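Local structure of N-isopropylammelide isopropylaminohydrolase (Burkholderia multivorans ATCC 17616, 6NBO) at residues R124-V129 with Q155-P160. The protein is a zinc-binding member of the amidohydrolase family, an enzyme built around a TIM-type beta/alpha barrel. Numbering follows the deposited sequence.
Sequences RTHVDV and QIVAFP
T125 bonds through its N to Q155 and through its O to V157, and V127 likewise to V157 and F159, the pattern of parallel strands; the axes of the two segments come within 4.6 Å and are turned 31° from parallel. Within these segments the ladder runs from T125 N on Q155 O through V157 N to T125 O, V127 N to V157 O and F159 N to V127 O, and finishes with V129, one residue beyond its strand, whose N reaches F159 O.

R124, H126, Q155 and V157 share one face of the sheet. R124 presents the NE/NH2 side of its guanidinium to Q155: NE (2.8 Å) and NH2 (2.9 Å) both donate to Q155 OE1, which lies in the guanidinium plane, while NH1 is held by D216 and T247. The side chain reaches there by running extended and then bending at chi3 (-72°). Next along, V157 covers one face of the H126 imidazole in a CH-pi contact, its CB 3.9 Å from the ring centroid and displaced from the middle of the ring.

These are adjacent strands of the amidohydrolase TIM-type barrel, joined by helix 136-147 in a beta-alpha-beta unit. H126 lies beside the metal centre, its side chain about 5 Å from a zinc ion, and its ring also meets the zinc ligands H65 and H218. Its edge points into the face of F159, a T-shaped pair with planes at 84°; F159 in turn stacks on H218. D128 OD1 approaches the rim of F159 at CD2 (3.5 Å), while OD2 forms salt bridges with R97 and K70. On the opposite face V127 and I156 pack against helix 136-147 and A158 against helix 170-180; V127 CG2 touches I156 CG2 at 3.8 Å.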
ATOM      1  N   ARG A 124      -3.150  -0.347   2.329  1.00 21.86           N
ATOM      2  CA  ARG A 124      -3.264   1.058   2.708  1.00 20.61           C
ATOM      3  C   ARG A 124      -3.955   1.809   1.580  1.00 20.74           C
ATOM      4  O   ARG A 124      -3.439   1.870   0.456  1.00 22.62           O
ATOM      5  CB  ARG A 124      -1.899   1.695   2.998  1.00 22.12           C
ATOM      6  CG  ARG A 124      -2.019   3.212   3.288  1.00 24.27           C
ATOM      7  CD  ARG A 124      -0.677   3.845   3.707  1.00 21.22           C
ATOM      8  NE  ARG A 124      -0.286   3.426   5.046  1.00 20.93           N
ATOM      9  CZ  ARG A 124       0.732   3.938   5.724  1.00 24.29           C
ATOM     10  NH1 ARG A 124       1.458   4.920   5.196  1.00 24.21           N
ATOM     11  NH2 ARG A 124       1.016   3.469   6.936  1.00 20.33           N
ATOM     12  N   THR A 125      -5.116   2.376   1.870  1.00 20.62           N
ATOM     13  CA  THR A 125      -5.853   3.121   0.866  1.00 19.29           C
ATOM     14  C   THR A 125      -6.037   4.554   1.328  1.00 23.44           C
ATOM     15  O   THR A 125      -6.283   4.824   2.508  1.00 21.29           O
ATOM     16  CB  THR A 125      -7.230   2.512   0.553  1.00 22.96           C
ATOM     17  OG1 THR A 125      -7.840   3.256  -0.515  1.00 21.08           O
ATOM     18  CG2 THR A 125      -8.154   2.550   1.781  1.00 25.42           C
ATOM     19  N   HIS A 126      -5.876   5.464   0.391  1.00 22.73           N
ATOM     20  CA  HIS A 126      -6.321   6.828   0.583  1.00 22.23           C
ATOM     21  C   HIS A 126      -7.796   6.893   0.220  1.00 24.68           C
ATOM     22  O   HIS A 126      -8.284   6.100  -0.587  1.00 24.20           O
ATOM     23  CB  HIS A 126      -5.470   7.767  -0.275  1.00 21.28           C
ATOM     24  CG  HIS A 126      -4.007   7.692   0.070  1.00 22.72           C
ATOM     25  ND1 HIS A 126      -3.329   8.726   0.674  1.00 22.53           N
ATOM     26  CD2 HIS A 126      -3.110   6.685  -0.068  1.00 26.80           C
ATOM     27  CE1 HIS A 126      -2.076   8.365   0.895  1.00 23.88           C
ATOM     28  NE2 HIS A 126      -1.914   7.130   0.451  1.00 24.02           N
ATOM     29  N   VAL A 127      -8.520   7.786   0.883  1.00 23.26           N
ATOM     30  CA  VAL A 127      -9.944   7.982   0.622  1.00 26.00           C
ATOM     31  C   VAL A 127     -10.186   9.479   0.567  1.00 23.67           C
ATOM     32  O   VAL A 127      -9.743  10.207   1.457  1.00 23.15           O
ATOM     33  CB  VAL A 127     -10.831   7.336   1.704  1.00 26.05           C
ATOM     34  CG1 VAL A 127     -12.302   7.624   1.416  1.00 25.35           C
ATOM     35  CG2 VAL A 127     -10.578   5.831   1.779  1.00 24.09           C
ATOM     36  N   ASP A 128     -10.880   9.942  -0.467  1.00 22.97           N
ATOM     37  CA  ASP A 128     -11.081  11.379  -0.620  1.00 28.34           C
ATOM     38  C   ASP A 128     -11.969  11.895   0.503  1.00 30.52           C
ATOM     39  O   ASP A 128     -13.036  11.339   0.767  1.00 29.10           O
ATOM     40  CB  ASP A 128     -11.711  11.692  -1.972  1.00 29.53           C
ATOM     41  CG  ASP A 128     -10.773  11.410  -3.136  1.00 33.95           C
ATOM     42  OD1 ASP A 128      -9.592  11.091  -2.912  1.00 33.08           O
ATOM     43  OD2 ASP A 128     -11.226  11.514  -4.288  1.00 36.97           O
ATOM     44  N   VAL A 129     -11.519  12.948   1.177  1.00 24.19           N
ATOM     45  CA  VAL A 129     -12.291  13.611   2.224  1.00 27.04           C
ATOM     46  C   VAL A 129     -12.260  15.095   1.883  1.00 28.57           C
ATOM     47  O   VAL A 129     -11.190  15.710   1.893  1.00 25.38           O
ATOM     48  CB  VAL A 129     -11.718  13.350   3.626  1.00 28.21           C
ATOM     49  CG1 VAL A 129     -12.437  14.201   4.692  1.00 28.33           C
ATOM     50  CG2 VAL A 129     -11.808  11.870   3.982  1.00 28.48           C
ATOM     51  N   GLN A 155      -5.672  -0.068   6.169  1.00 22.84           N
ATOM     52  CA  GLN A 155      -5.376   1.249   6.717  1.00 25.48           C
ATOM     53  C   GLN A 155      -6.005   2.302   5.816  1.00 22.81           C
ATOM     54  O   GLN A 155      -5.917   2.208   4.591  1.00 23.53           O
ATOM     55  CB  GLN A 155      -3.862   1.486   6.810  1.00 20.07           C
ATOM     56  CG  GLN A 155      -3.137   0.568   7.794  1.00 25.25           C
ATOM     57  CD  GLN A 155      -1.625   0.752   7.745  1.00 24.71           C
ATOM     58  OE1 GLN A 155      -1.091   1.429   6.863  1.00 25.40           O
ATOM     59  NE2 GLN A 155      -0.934   0.144   8.692  1.00 22.53           N
ATOM     60  N   ILE A 156      -6.636   3.308   6.417  1.00 21.23           N
ATOM     61  CA  ILE A 156      -7.324   4.356   5.657  1.00 20.28           C
ATOM     62  C   ILE A 156      -6.634   5.696   5.909  1.00 26.64           C
ATOM     63  O   ILE A 156      -6.506   6.121   7.064  1.00 24.62           O
ATOM     64  CB  ILE A 156      -8.812   4.437   6.036  1.00 22.35           C
ATOM     65  CG1 ILE A 156      -9.555   3.169   5.568  1.00 23.24           C
ATOM     66  CG2 ILE A 156      -9.431   5.700   5.437  1.00 19.75           C
ATOM     67  CD1 ILE A 156     -10.959   3.023   6.171  1.00 27.48           C
ATOM     68  N   VAL A 157      -6.224   6.368   4.830  1.00 23.85           N
ATOM     69  CA  VAL A 157      -5.659   7.712   4.881  1.00 23.34           C
ATOM     70  C   VAL A 157      -6.739   8.699   4.448  1.00 23.38           C
ATOM     71  O   VAL A 157      -7.240   8.619   3.321  1.00 23.18           O
ATOM     72  CB  VAL A 157      -4.432   7.846   3.964  1.00 21.66           C
ATOM     73  CG1 VAL A 157      -3.766   9.211   4.191  1.00 22.99           C
ATOM     74  CG2 VAL A 157      -3.443   6.713   4.196  1.00 19.65           C
ATOM     75  N   ALA A 158      -7.077   9.652   5.318  1.00 21.80           N
ATOM     76  CA  ALA A 158      -8.062  10.687   4.983  1.00 24.25           C
ATOM     77  C   ALA A 158      -7.399  11.719   4.079  1.00 23.67           C
ATOM     78  O   ALA A 158      -6.567  12.507   4.543  1.00 24.28           O
ATOM     79  CB  ALA A 158      -8.597  11.335   6.259  1.00 21.26           C
ATOM     80  N   PHE A 159      -7.774  11.738   2.794  1.00 25.70           N
ATOM     81  CA  PHE A 159      -7.019  12.447   1.755  1.00 24.23           C
ATOM     82  C   PHE A 159      -7.793  13.652   1.217  1.00 19.93           C
ATOM     83  O   PHE A 159      -8.766  13.477   0.465  1.00 23.80           O
ATOM     84  CB  PHE A 159      -6.687  11.472   0.619  1.00 24.68           C
ATOM     85  CG  PHE A 159      -5.916  12.081  -0.530  1.00 22.93           C
ATOM     86  CD1 PHE A 159      -4.756  12.816  -0.300  1.00 24.25           C
ATOM     87  CD2 PHE A 159      -6.333  11.883  -1.842  1.00 26.58           C
ATOM     88  CE1 PHE A 159      -4.038  13.371  -1.356  1.00 27.26           C
ATOM     89  CE2 PHE A 159      -5.624  12.431  -2.905  1.00 28.90           C
ATOM     90  CZ  PHE A 159      -4.472  13.186  -2.655  1.00 27.92           C
ATOM     91  N   PRO A 160      -7.399  14.889   1.550  1.00 22.72           N
ATOM     92  CA  PRO A 160      -8.074  16.089   0.996  1.00 21.68           C
ATOM     93  C   PRO A 160      -7.587  16.342  -0.428  1.00 26.06           C
ATOM     94  O   PRO A 160      -6.742  17.203  -0.703  1.00 23.54           O
ATOM     95  CB  PRO A 160      -7.661  17.185   1.979  1.00 23.49           C
ATOM     96  CG  PRO A 160      -6.234  16.766   2.389  1.00 22.54           C
ATOM     97  CD  PRO A 160      -6.259  15.237   2.427  1.00 24.14           C
TER